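Local atomic coordinates of DNA damage response protein Rtt109, putative (Neosartorya fumigata, PDB entry 5ZB9), a protein that probably transfers the acetyl group of acetyl-CoA to lysine side chains of histones, notably of histone H3. Residues Val59-Asn64 and Val71-Ile76; Ala94-Tyr99 and Pro155-Leu160; Ala140-Gln145 and Leu160-Leu165; Leu147-Ile152 and Gln434-Lys439. All blocks are in the same frame, centred on the assembly; numbering follows the deposited sequence.

Contact 1 of 4, residues Val59-Asn64 and Val71-Ile76; sequences VSISPN and VIIFGI
The carbonyl oxygen of Val59 is gripped by two successive backbone amides of the opposing strand. Ile73 N gives it the shorter bond, 2.7 Å to Val59 O, while Phe74 N reaches the same Val59 O at 3.3 Å and a more bent 144°; both donors lie in the carbonyl plane. Val59 returns a bond from its own N to Phe74 O. Two amides facing one residue make a classic beta bulge in the antiparallel hairpin of strands 50-61 and 71-82, part of the mixed central sheet of this acetyltransferase. Past the bulge the pairing is regular again: Ser60 and Ile72 form a non-hydrogen-bonded pair, and Ile61 and Val71 exchange two bonds, the one from Val71 N to Ile61 O measuring 2.8 Å. Ile61 lays CG1 against Ile73 CG2, 3.6 Å away, the two side chains crossing at about a right angle. With chi1 at 57°, Ile61 CG1 sits between its own N and carbonyl carbon, where it also meets Val71 CG1 at 3.8 Å. The Ser60 hydroxyl is bonded to Glu70. Val59 and Phe74 pack on helix 111-127, Phe74 touching Leu112, a CoA-binding residue.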
loop_
_atom_site.group_PDB
_atom_site.type_symbol
_atom_site.label_atom_id
_atom_site.label_comp_id
_atom_site.label_asym_id
_atom_site.label_seq_id
_atom_site.Cartn_x
_atom_site.Cartn_y
_atom_site.Cartn_z
ATOM N N VAL A 59 0.699 -15.920 -4.938
ATOM C CA VAL A 59 -0.176 -16.957 -4.431
ATOM C C VAL A 59 -0.605 -17.839 -5.586
ATOM O O VAL A 59 -1.038 -17.349 -6.625
ATOM C CB VAL A 59 -1.412 -16.373 -3.721
ATOM C CG1 VAL A 59 -2.269 -17.493 -3.142
ATOM C CG2 VAL A 59 -0.981 -15.395 -2.629
ATOM N N SER A 60 -0.462 -19.144 -5.406
ATOM C CA SER A 60 -0.813 -20.078 -6.461
ATOM C C SER A 60 -1.697 -21.187 -5.925
ATOM O O SER A 60 -1.813 -21.384 -4.714
ATOM C CB SER A 60 0.446 -20.662 -7.110
ATOM O OG SER A 60 1.313 -21.206 -6.129
ATOM N N ILE A 61 -2.339 -21.886 -6.850
ATOM C CA ILE A 61 -3.123 -23.057 -6.529
ATOM C C ILE A 61 -2.656 -24.230 -7.375
ATOM O O ILE A 61 -2.047 -24.041 -8.426
ATOM C CB ILE A 61 -4.611 -22.815 -6.771
ATOM C CG1 ILE A 61 -4.835 -22.400 -8.223
ATOM C CG2 ILE A 61 -5.127 -21.759 -5.819
ATOM C CD1 ILE A 61 -6.279 -22.331 -8.614
ATOM N N SER A 62 -2.937 -25.437 -6.905
ATOM C CA SER A 62 -2.683 -26.650 -7.679
ATOM C C SER A 62 -3.999 -27.189 -8.240
ATOM O O SER A 62 -4.817 -27.713 -7.483
ATOM C CB SER A 62 -1.996 -27.717 -6.813
ATOM O OG SER A 62 -0.783 -27.236 -6.247
ATOM N N PRO A 63 -4.210 -27.059 -9.563
ATOM C CA PRO A 63 -5.448 -27.543 -10.194
ATOM C C PRO A 63 -5.685 -29.039 -9.939
ATOM O O PRO A 63 -6.830 -29.494 -9.907
ATOM C CB PRO A 63 -5.220 -27.271 -11.684
ATOM C CG PRO A 63 -4.151 -26.233 -11.733
ATOM C CD PRO A 63 -3.271 -26.496 -10.548
ATOM N N ASN A 64 -4.601 -29.787 -9.761
ATOM C CA ASN A 64 -4.688 -31.166 -9.298
ATOM C C ASN A 64 -3.686 -31.418 -8.182
ATOM O O ASN A 64 -2.478 -31.246 -8.369
ATOM C CB ASN A 64 -4.450 -32.144 -10.445
ATOM C CG ASN A 64 -5.457 -31.986 -11.554
ATOM O OD1 ASN A 64 -6.635 -32.311 -11.387
ATOM N ND2 ASN A 64 -5.005 -31.484 -12.699
ATOM N N VAL A 71 -0.554 -23.033 -10.546
ATOM C CA VAL A 71 -0.743 -21.810 -11.319
ATOM C C VAL A 71 -0.943 -20.611 -10.391
ATOM O O VAL A 71 -1.765 -20.634 -9.470
ATOM C CB VAL A 71 -1.920 -21.924 -12.323
ATOM C CG1 VAL A 71 -3.252 -22.144 -11.621
ATOM C CG2 VAL A 71 -1.964 -20.698 -13.216
ATOM N N ILE A 72 -0.156 -19.571 -10.627
ATOM C CA ILE A 72 -0.277 -18.333 -9.874
ATOM C C ILE A 72 -1.645 -17.695 -10.100
ATOM O O ILE A 72 -2.086 -17.546 -11.235
ATOM C CB ILE A 72 0.829 -17.338 -10.268
ATOM C CG1 ILE A 72 2.175 -17.800 -9.715
ATOM C CG2 ILE A 72 0.505 -15.944 -9.766
ATOM C CD1 ILE A 72 3.331 -16.961 -10.196
ATOM N N ILE A 73 -2.316 -17.316 -9.019
ATOM C CA ILE A 73 -3.614 -16.665 -9.143
ATOM C C ILE A 73 -3.591 -15.196 -8.729
ATOM O O ILE A 73 -4.504 -14.441 -9.059
ATOM C CB ILE A 73 -4.683 -17.379 -8.305
ATOM C CG1 ILE A 73 -4.301 -17.343 -6.825
ATOM C CG2 ILE A 73 -4.874 -18.799 -8.798
ATOM C CD1 ILE A 73 -5.457 -17.596 -5.897
ATOM N N PHE A 74 -2.551 -14.783 -8.016
ATOM C CA PHE A 74 -2.534 -13.444 -7.457
ATOM C C PHE A 74 -1.126 -13.010 -7.110
ATOM O O PHE A 74 -0.319 -13.809 -6.653
ATOM C CB PHE A 74 -3.424 -13.379 -6.214
ATOM C CG PHE A 74 -3.632 -11.988 -5.684
ATOM C CD1 PHE A 74 -4.356 -11.052 -6.416
ATOM C CD2 PHE A 74 -3.128 -11.619 -4.445
ATOM C CE1 PHE A 74 -4.559 -9.762 -5.928
ATOM C CE2 PHE A 74 -3.331 -10.338 -3.949
ATOM C CZ PHE A 74 -4.048 -9.406 -4.692
ATOM N N GLY A 75 -0.833 -11.737 -7.336
ATOM C CA GLY A 75 0.453 -11.183 -6.968
ATOM C C GLY A 75 0.280 -9.811 -6.345
ATOM O O GLY A 75 -0.468 -8.974 -6.861
ATOM N N ILE A 76 0.957 -9.571 -5.230
ATOM C CA ILE A 76 0.873 -8.261 -4.605
ATOM C C ILE A 76 2.241 -7.806 -4.123
ATOM O O ILE A 76 2.937 -8.533 -3.404
ATOM C CB ILE A 76 -0.154 -8.254 -3.438
ATOM C CG1 ILE A 76 -0.160 -6.905 -2.737
ATOM C CG2 ILE A 76 0.101 -9.392 -2.446
ATOM C CD1 ILE A 76 -1.303 -6.755 -1.773
#

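Contact 2 of 4, residues Ala94-Tyr99 and Pro155-Leu160; sequences ADSTGY and PEKHVL
Gly98 and Lys157 bring their backbones together, CA to CA 3.7 Å, where the chain leaves strand 86-96 and meets the irregular loop ahead of helix 162-177. Gly98, at a positive phi of 100°, lets the backbones meet this closely, and Lys157 CB lies 3.8 Å from Gly98 CA. From this point the Lys157 side chain runs back alongside residues 96-98, fully extended, with CG anti to the backbone N (chi1 -180°) and every later torsion also near 180°. Its methylenes pass the carbonyl oxygens of Thr97 and Ser96, Lys157 CE coming within 3.2 Å of Ser96 O. The Lys157 chain crosses Asp95 at about a right angle, its ammonium group forming a salt bridge, Lys157 NZ to Asp95 OD1 3.2 Å; its bonds to Asp95 OD2 and Ser96 O are weak. Asp95 OD1 also accepts from Ser96 N at 3.0 Å, and both donors approach from the same face of the carboxylate, well above its plane, which should restrain its rotation. A further hydrogen bond ties Lys157 NZ to Ser151 OG. Glu156 touches Gly98 O with CB, at 3.4 Å, while its carboxylate leads away. Ala94, Ser96 and His158 contact CoA in another structure of this protein, so the strand end and the loop, clasped by Lys157, belong to the cofactor site of the acetyltransferase, empty of CoA here.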
loop_
_atom_site.group_PDB
_atom_site.type_symbol
_atom_site.label_atom_id
_atom_site.label_comp_id
_atom_site.label_asym_id
_atom_site.label_seq_id
_atom_site.Cartn_x
_atom_site.Cartn_y
_atom_site.Cartn_z
ATOM N N ALA A 94 -0.756 -5.001 -7.563
ATOM C CA ALA A 94 -1.692 -6.051 -7.191
ATOM C C ALA A 94 -2.471 -6.470 -8.419
ATOM O O ALA A 94 -3.229 -5.683 -8.973
ATOM C CB ALA A 94 -2.630 -5.587 -6.095
ATOM N N ASP A 95 -2.267 -7.707 -8.856
ATOM C CA ASP A 95 -2.961 -8.209 -10.030
ATOM C C ASP A 95 -3.357 -9.655 -9.830
ATOM O O ASP A 95 -2.786 -10.352 -8.994
ATOM C CB ASP A 95 -2.084 -8.071 -11.278
ATOM C CG ASP A 95 -2.898 -7.778 -12.537
ATOM O OD1 ASP A 95 -4.150 -7.793 -12.465
ATOM O OD2 ASP A 95 -2.280 -7.533 -13.599
ATOM N N SER A 96 -4.350 -10.099 -10.588
ATOM C CA SER A 96 -4.729 -11.505 -10.609
ATOM C C SER A 96 -4.434 -12.043 -11.993
ATOM O O SER A 96 -4.124 -11.278 -12.900
ATOM C CB SER A 96 -6.201 -11.690 -10.271
ATOM O OG SER A 96 -6.999 -11.082 -11.267
ATOM N N THR A 97 -4.524 -13.354 -12.158
ATOM C CA THR A 97 -4.235 -13.954 -13.453
ATOM C C THR A 97 -5.525 -14.399 -14.121
ATOM O O THR A 97 -5.614 -14.461 -15.341
ATOM C CB THR A 97 -3.282 -15.144 -13.323
ATOM O OG1 THR A 97 -3.816 -16.080 -12.378
ATOM C CG2 THR A 97 -1.926 -14.677 -12.851
ATOM N N GLY A 98 -6.526 -14.700 -13.306
ATOM C CA GLY A 98 -7.811 -15.123 -13.816
ATOM C C GLY A 98 -7.991 -16.623 -13.760
ATOM O O GLY A 98 -8.976 -17.147 -14.278
ATOM N N TYR A 99 -7.050 -17.319 -13.122
ATOM C CA TYR A 99 -7.086 -18.784 -13.079
ATOM C C TYR A 99 -7.564 -19.338 -11.745
ATOM O O TYR A 99 -7.515 -20.543 -11.514
ATOM C CB TYR A 99 -5.708 -19.350 -13.435
ATOM C CG TYR A 99 -5.347 -19.006 -14.853
ATOM C CD1 TYR A 99 -5.984 -19.635 -15.920
ATOM C CD2 TYR A 99 -4.416 -18.017 -15.133
ATOM C CE1 TYR A 99 -5.679 -19.306 -17.226
ATOM C CE2 TYR A 99 -4.108 -17.680 -16.438
ATOM C CZ TYR A 99 -4.744 -18.330 -17.480
ATOM O OH TYR A 99 -4.439 -17.998 -18.778
ATOM N N PRO A 155 -10.164 -15.056 -20.811
ATOM C CA PRO A 155 -11.593 -14.726 -20.717
ATOM C C PRO A 155 -12.159 -14.897 -19.310
ATOM O O PRO A 155 -13.267 -14.441 -19.036
ATOM C CB PRO A 155 -12.244 -15.722 -21.682
ATOM C CG PRO A 155 -11.142 -16.132 -22.614
ATOM C CD PRO A 155 -9.914 -16.145 -21.774
ATOM N N GLU A 156 -11.400 -15.537 -18.429
ATOM C CA GLU A 156 -11.868 -15.812 -17.075
ATOM C C GLU A 156 -11.409 -14.767 -16.067
ATOM O O GLU A 156 -11.857 -14.762 -14.922
ATOM C CB GLU A 156 -11.400 -17.197 -16.638
ATOM C CG GLU A 156 -12.022 -18.318 -17.445
ATOM C CD GLU A 156 -13.526 -18.341 -17.306
ATOM O OE1 GLU A 156 -14.013 -18.304 -16.153
ATOM O OE2 GLU A 156 -14.218 -18.379 -18.348
ATOM N N LYS A 157 -10.510 -13.888 -16.493
ATOM C CA LYS A 157 -10.034 -12.813 -15.634
ATOM C C LYS A 157 -11.056 -11.688 -15.598
ATOM O O LYS A 157 -11.317 -11.046 -16.613
ATOM C CB LYS A 157 -8.681 -12.283 -16.118
ATOM C CG LYS A 157 -8.127 -11.158 -15.262
ATOM C CD LYS A 157 -6.754 -10.729 -15.738
ATOM C CE LYS A 157 -6.132 -9.714 -14.791
ATOM N NZ LYS A 157 -4.755 -9.332 -15.227
ATOM N N HIS A 158 -11.638 -11.454 -14.427
ATOM C CA HIS A 158 -12.623 -10.391 -14.275
ATOM C C HIS A 158 -12.028 -9.195 -13.546
ATOM O O HIS A 158 -11.620 -9.302 -12.389
ATOM C CB HIS A 158 -13.863 -10.907 -13.543
ATOM C CG HIS A 158 -14.692 -11.852 -14.357
ATOM N ND1 HIS A 158 -14.575 -11.951 -15.729
ATOM C CD2 HIS A 158 -15.643 -12.746 -13.997
ATOM C CE1 HIS A 158 -15.421 -12.861 -16.177
ATOM N NE2 HIS A 158 -16.082 -13.358 -15.145
ATOM N N VAL A 159 -11.983 -8.060 -14.241
ATOM C CA VAL A 159 -11.399 -6.833 -13.710
ATOM C C VAL A 159 -12.492 -5.836 -13.315
ATOM O O VAL A 159 -13.560 -5.791 -13.922
ATOM C CB VAL A 159 -10.434 -6.183 -14.737
ATOM C CG1 VAL A 159 -9.698 -4.986 -14.134
ATOM C CG2 VAL A 159 -9.430 -7.219 -15.231
ATOM N N LEU A 160 -12.219 -5.057 -12.275
ATOM C CA LEU A 160 -13.120 -4.009 -11.825
ATOM C C LEU A 160 -12.780 -2.671 -12.487
ATOM O O LEU A 160 -11.642 -2.458 -12.903
ATOM C CB LEU A 160 -13.040 -3.879 -10.306
ATOM C CG LEU A 160 -13.360 -5.137 -9.505
ATOM C CD1 LEU A 160 -13.025 -4.926 -8.044
ATOM C CD2 LEU A 160 -14.824 -5.487 -9.680
#

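Contact 3 of 4, residues Ala140-Gln145 and Leu160-Leu165; sequences ARAQNQ and LDDRGL
Asp162 turns its carboxylate to Ala142 through a chi1 of -59°, which sets CG beside its own backbone N, while Leu165, with chi1 at a less usual -96°, sends CD1 to the same peptide group. The result is a polar and an apolar contact on one short piece of backbone. Asp162 OD2 accepts from Ala142 N at 2.9 Å, with an N-H...O angle of 154°, and the amide meets that oxygen nearly end-on to its C-O bond. Leu165 CD1 lies 3.4 Å from Ala142 N and 3.5 Å from Arg141 C, covering the peptide that joins them. The methyl of Ala142 points toward residues 160-162, just at the helix start, where Ala142 CB comes within 3.6 Å of Leu160 O and equally near Asp162 OD2. Further back, Ala140 directs its CB toward the carbonyl of Leu165. Asp162 has its other oxygen, OD1, in a salt bridge with Arg314 NE and in a hydrogen bond with Leu315 N, so both carboxylate oxygens are engaged and the group is held from two directions. Arg314 also donates to Ala142 O, so the arginine bridges the carboxylate and the loop. On the helix itself, Asp161 OD1 takes the amide of Gly164 at 3.0 Å, and Leu165 N bonds to Asp161 O in the first helical turn. This is a side-chain N-cap at the head of helix 162-177, the helix that carries the CoA-binding residues Trp168 and Arg171, docked against the end of strand 133-140.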
loop_
_atom_site.group_PDB
_atom_site.type_symbol
_atom_site.label_atom_id
_atom_site.label_comp_id
_atom_site.label_asym_id
_atom_site.label_seq_id
_atom_site.Cartn_x
_atom_site.Cartn_y
_atom_site.Cartn_z
ATOM N N ALA A 140 -5.958 3.771 -5.856
ATOM C CA ALA A 140 -6.820 2.779 -6.481
ATOM C C ALA A 140 -7.292 3.256 -7.840
ATOM O O ALA A 140 -7.917 4.309 -7.945
ATOM C CB ALA A 140 -8.010 2.470 -5.593
ATOM N N ARG A 141 -6.980 2.479 -8.873
ATOM C CA ARG A 141 -7.456 2.750 -10.226
ATOM C C ARG A 141 -7.218 1.535 -11.111
ATOM O O ARG A 141 -6.244 0.807 -10.926
ATOM C CB ARG A 141 -6.764 3.978 -10.818
ATOM C CG ARG A 141 -5.285 3.791 -11.125
ATOM C CD ARG A 141 -4.655 5.104 -11.577
ATOM N NE ARG A 141 -5.306 5.598 -12.782
ATOM C CZ ARG A 141 -4.801 5.481 -14.005
ATOM N NH1 ARG A 141 -3.623 4.901 -14.182
ATOM N NH2 ARG A 141 -5.473 5.954 -15.049
ATOM N N ALA A 142 -8.125 1.300 -12.053
ATOM C CA ALA A 142 -7.930 0.249 -13.051
ATOM C C ALA A 142 -6.809 0.647 -14.000
ATOM O O ALA A 142 -6.774 1.779 -14.478
ATOM C CB ALA A 142 -9.212 -0.006 -13.817
ATOM N N GLN A 143 -5.885 -0.268 -14.270
ATOM C CA GLN A 143 -4.732 0.089 -15.091
ATOM C C GLN A 143 -3.991 -1.111 -15.610
ATOM O O GLN A 143 -4.374 -2.248 -15.351
ATOM C CB GLN A 143 -3.759 0.956 -14.301
ATOM C CG GLN A 143 -3.034 0.207 -13.222
ATOM C CD GLN A 143 -2.281 1.139 -12.293
ATOM O OE1 GLN A 143 -2.254 0.932 -11.073
ATOM N NE2 GLN A 143 -1.664 2.177 -12.864
ATOM N N ASN A 144 -2.912 -0.838 -16.338
ATOM C CA ASN A 144 -2.059 -1.878 -16.902
ATOM C C ASN A 144 -1.019 -2.352 -15.895
ATOM O O ASN A 144 0.173 -2.087 -16.072
ATOM C CB ASN A 144 -1.351 -1.368 -18.162
ATOM C CG ASN A 144 -2.255 -0.519 -19.044
ATOM O OD1 ASN A 144 -3.364 -0.926 -19.397
ATOM N ND2 ASN A 144 -1.783 0.674 -19.398
ATOM N N GLN A 145 -1.471 -3.024 -14.835
ATOM C CA GLN A 145 -0.566 -3.578 -13.830
ATOM C C GLN A 145 0.531 -4.397 -14.520
ATOM O O GLN A 145 0.254 -5.165 -15.447
ATOM C CB GLN A 145 -1.333 -4.443 -12.817
ATOM C CG GLN A 145 -2.396 -3.699 -11.993
ATOM C CD GLN A 145 -1.868 -3.131 -10.666
ATOM O OE1 GLN A 145 -0.699 -3.306 -10.315
ATOM N NE2 GLN A 145 -2.740 -2.449 -9.926
ATOM N N LEU A 160 -12.219 -5.057 -12.275
ATOM C CA LEU A 160 -13.120 -4.009 -11.825
ATOM C C LEU A 160 -12.780 -2.671 -12.487
ATOM O O LEU A 160 -11.642 -2.458 -12.903
ATOM C CB LEU A 160 -13.040 -3.879 -10.306
ATOM C CG LEU A 160 -13.360 -5.137 -9.505
ATOM C CD1 LEU A 160 -13.025 -4.926 -8.044
ATOM C CD2 LEU A 160 -14.824 -5.487 -9.680
ATOM N N ASP A 161 -13.756 -1.770 -12.583
ATOM C CA ASP A 161 -13.457 -0.409 -13.018
ATOM C C ASP A 161 -12.964 0.429 -11.820
ATOM O O ASP A 161 -12.832 -0.089 -10.706
ATOM C CB ASP A 161 -14.674 0.232 -13.711
ATOM C CG ASP A 161 -15.862 0.467 -12.778
ATOM O OD1 ASP A 161 -15.833 0.058 -11.596
ATOM O OD2 ASP A 161 -16.851 1.072 -13.253
ATOM N N ASP A 162 -12.669 1.703 -12.051
ATOM C CA ASP A 162 -12.131 2.561 -10.995
ATOM C C ASP A 162 -12.998 2.584 -9.732
ATOM O O ASP A 162 -12.485 2.407 -8.628
ATOM C CB ASP A 162 -11.942 3.997 -11.500
ATOM C CG ASP A 162 -11.019 4.075 -12.687
ATOM O OD1 ASP A 162 -11.271 4.915 -13.573
ATOM O OD2 ASP A 162 -10.044 3.296 -12.732
ATOM N N ARG A 163 -14.301 2.801 -9.887
ATOM C CA ARG A 163 -15.176 2.892 -8.724
ATOM C C ARG A 163 -15.204 1.576 -7.960
ATOM O O ARG A 163 -15.207 1.568 -6.736
ATOM C CB ARG A 163 -16.593 3.303 -9.133
ATOM C CG ARG A 163 -16.702 4.754 -9.555
ATOM C CD ARG A 163 -18.103 5.120 -10.030
ATOM N NE ARG A 163 -18.113 6.438 -10.659
ATOM C CZ ARG A 163 -18.443 7.566 -10.032
ATOM N NH1 ARG A 163 -18.807 7.530 -8.751
ATOM N NH2 ARG A 163 -18.421 8.729 -10.686
ATOM N N GLY A 164 -15.218 0.463 -8.683
ATOM C CA GLY A 164 -15.207 -0.841 -8.050
ATOM C C GLY A 164 -13.920 -1.109 -7.299
ATOM O O GLY A 164 -13.938 -1.708 -6.217
ATOM N N LEU A 165 -12.798 -0.670 -7.867
ATOM C CA LEU A 165 -11.498 -0.867 -7.229
ATOM C C LEU A 165 -11.355 -0.044 -5.950
ATOM O O LEU A 165 -10.812 -0.524 -4.951
ATOM C CB LEU A 165 -10.371 -0.524 -8.192
ATOM C CG LEU A 165 -9.817 -1.746 -8.910
ATOM C CD1 LEU A 165 -8.841 -1.336 -10.000
ATOM C CD2 LEU A 165 -9.165 -2.688 -7.911
#

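Contact 4 of 4, residues Leu147-Ile152 and Gln434-Lys439; sequences LFPGSI and QDFNTK
Phe148 and Phe436 form a T-shaped pair, the edge of Phe148 directed at the face of Phe436 with ring centroids 5.2 Å apart and planes at 72°. Phe148 opens a type II beta turn, residues 148-151, which packs on the connection between helices 421-432 and 439-457. The atom that makes the edge is Phe148 CD1, 3.8 Å from Phe436 CE1 and offset toward the rim of that ring. Phe148 carries its own cover: Leu147 CB sits over the centre of one face. With chi1 at -63°, CG of Phe436 stands beside its backbone N; Pro149 O lies at the edge of the Phe436 ring, in its plane, and Pro149 CD approaches Phe436 CD1. The same carbonyl is bonded by the backbone, Phe436 N to Pro149 O 3.2 Å, at a bent 140°. Leu431 of helix 421-432 touches both phenyl rings, and Ala442 and Ser445 of helix 439-457 also pack on Phe436. Ser151 lays its CB against Phe436 CB, 3.9 Å away. Gly150, at a positive phi, presents its CA to the side-chain amide of Asn437, with Asn437 CG 3.6 Å from Gly150 CA, and Asn437 CA directs a C-H to Gly150 O at 3.4 Å.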
loop_
_atom_site.group_PDB
_atom_site.type_symbol
_atom_site.label_atom_id
_atom_site.label_comp_id
_atom_site.label_asym_id
_atom_site.label_seq_id
_atom_site.Cartn_x
_atom_site.Cartn_y
_atom_site.Cartn_z
ATOM N N LEU A 147 2.281 -6.919 -13.565
ATOM C CA LEU A 147 2.568 -8.280 -13.132
ATOM C C LEU A 147 2.395 -9.394 -14.147
ATOM O O LEU A 147 3.353 -10.093 -14.447
ATOM C CB LEU A 147 1.727 -8.604 -11.900
ATOM C CG LEU A 147 2.316 -8.021 -10.621
ATOM C CD1 LEU A 147 1.598 -8.586 -9.411
ATOM C CD2 LEU A 147 3.811 -8.297 -10.549
ATOM N N PHE A 148 1.189 -9.584 -14.660
ATOM C CA PHE A 148 0.913 -10.798 -15.426
ATOM C C PHE A 148 0.463 -10.517 -16.858
ATOM O O PHE A 148 -0.730 -10.406 -17.133
ATOM C CB PHE A 148 -0.136 -11.636 -14.695
ATOM C CG PHE A 148 0.212 -11.910 -13.265
ATOM C CD1 PHE A 148 1.367 -12.611 -12.944
ATOM C CD2 PHE A 148 -0.609 -11.465 -12.237
ATOM C CE1 PHE A 148 1.700 -12.870 -11.626
ATOM C CE2 PHE A 148 -0.285 -11.728 -10.916
ATOM C CZ PHE A 148 0.878 -12.429 -10.612
ATOM N N PRO A 149 1.429 -10.417 -17.780
ATOM C CA PRO A 149 1.108 -10.077 -19.169
ATOM C C PRO A 149 0.376 -11.200 -19.891
ATOM O O PRO A 149 0.697 -12.383 -19.745
ATOM C CB PRO A 149 2.486 -9.828 -19.794
ATOM C CG PRO A 149 3.379 -9.542 -18.628
ATOM C CD PRO A 149 2.884 -10.468 -17.565
ATOM N N GLY A 150 -0.624 -10.815 -20.671
ATOM C CA GLY A 150 -1.393 -11.776 -21.428
ATOM C C GLY A 150 -2.575 -12.300 -20.643
ATOM O O GLY A 150 -3.549 -12.783 -21.228
ATOM N N SER A 151 -2.499 -12.200 -19.317
ATOM C CA SER A 151 -3.598 -12.635 -18.467
ATOM C C SER A 151 -4.853 -11.822 -18.777
ATOM O O SER A 151 -5.970 -12.251 -18.479
ATOM C CB SER A 151 -3.230 -12.509 -16.984
ATOM O OG SER A 151 -3.003 -11.159 -16.621
ATOM N N ILE A 152 -4.661 -10.651 -19.380
ATOM C CA ILE A 152 -5.785 -9.809 -19.785
ATOM C C ILE A 152 -6.604 -10.495 -20.885
ATOM O O ILE A 152 -7.813 -10.279 -21.000
ATOM C CB ILE A 152 -5.308 -8.408 -20.265
ATOM C CG1 ILE A 152 -6.501 -7.466 -20.442
ATOM C CG2 ILE A 152 -4.471 -8.512 -21.541
ATOM C CD1 ILE A 152 -6.123 -6.050 -20.794
ATOM N N GLN A 434 6.977 -13.380 -18.446
ATOM C CA GLN A 434 6.344 -14.667 -18.719
ATOM C C GLN A 434 5.004 -14.495 -19.414
ATOM O O GLN A 434 4.609 -13.381 -19.740
ATOM C CB GLN A 434 6.173 -15.469 -17.427
ATOM C CG GLN A 434 7.471 -15.679 -16.677
ATOM C CD GLN A 434 8.534 -16.362 -17.523
ATOM O OE1 GLN A 434 8.282 -17.402 -18.124
ATOM N NE2 GLN A 434 9.727 -15.780 -17.568
ATOM N N ASP A 435 4.311 -15.610 -19.630
ATOM C CA ASP A 435 3.054 -15.584 -20.363
ATOM C C ASP A 435 1.938 -16.249 -19.568
ATOM O O ASP A 435 2.120 -17.307 -18.974
ATOM C CB ASP A 435 3.211 -16.257 -21.732
ATOM C CG ASP A 435 3.996 -15.401 -22.720
ATOM O OD1 ASP A 435 4.070 -14.168 -22.522
ATOM O OD2 ASP A 435 4.533 -15.961 -23.703
ATOM N N PHE A 436 0.774 -15.604 -19.546
ATOM C CA PHE A 436 -0.359 -16.116 -18.770
ATOM C C PHE A 436 -1.655 -16.117 -19.575
ATOM O O PHE A 436 -2.750 -16.181 -19.005
ATOM C CB PHE A 436 -0.531 -15.303 -17.476
ATOM C CG PHE A 436 0.643 -15.413 -16.541
ATOM C CD1 PHE A 436 1.703 -14.522 -16.630
ATOM C CD2 PHE A 436 0.704 -16.436 -15.600
ATOM C CE1 PHE A 436 2.793 -14.640 -15.790
ATOM C CE2 PHE A 436 1.790 -16.562 -14.758
ATOM C CZ PHE A 436 2.838 -15.663 -14.851
ATOM N N ASN A 437 -1.519 -16.072 -20.898
ATOM C CA ASN A 437 -2.664 -16.055 -21.810
ATOM C C ASN A 437 -3.590 -17.257 -21.699
ATOM O O ASN A 437 -4.809 -17.108 -21.743
ATOM C CB ASN A 437 -2.176 -15.951 -23.245
ATOM C CG ASN A 437 -1.471 -14.652 -23.514
ATOM O OD1 ASN A 437 -0.246 -14.559 -23.431
ATOM N ND2 ASN A 437 -2.245 -13.628 -23.830
ATOM N N THR A 438 -3.013 -18.448 -21.582
ATOM C CA THR A 438 -3.812 -19.666 -21.474
ATOM C C THR A 438 -3.440 -20.442 -20.220
ATOM O O THR A 438 -2.384 -20.206 -19.627
ATOM C CB THR A 438 -3.627 -20.583 -22.694
ATOM O OG1 THR A 438 -2.326 -21.184 -22.646
ATOM C CG2 THR A 438 -3.775 -19.794 -23.987
ATOM N N LYS A 439 -4.306 -21.367 -19.827
ATOM C CA LYS A 439 -4.052 -22.213 -18.669
ATOM C C LYS A 439 -2.687 -22.885 -18.753
ATOM O O LYS A 439 -1.895 -22.825 -17.806
ATOM C CB LYS A 439 -5.146 -23.271 -18.534
ATOM C CG LYS A 439 -4.892 -24.277 -17.438
ATOM C CD LYS A 439 -6.092 -25.177 -17.205
ATOM C CE LYS A 439 -6.370 -26.068 -18.409
ATOM N NZ LYS A 439 -7.545 -26.965 -18.173
#

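From the N terminus, contact 1 comes first and closes the short hairpin loop between strands 50-61 and 71-82. Contact 2 opens after it, joining the end of strand 86-96 to the loop ahead of helix 162-177. Contact 3 crosses contact 2, its first segment lying inside that span and its second sharing Leu160. Contact 4 crosses both, running from the same loop to residues 434-439, some 280 residues on. Neighbouring strands bind contact 1 to contact 2, through Gly75 N and Asp95 O among others; Tyr99 OH with Phe436 O links contacts 2 and 4. Contacts 2 to 4 fasten the 141-161 loop to the strand end, helix 162-177 and the connection between helices 421-432 and 439-457.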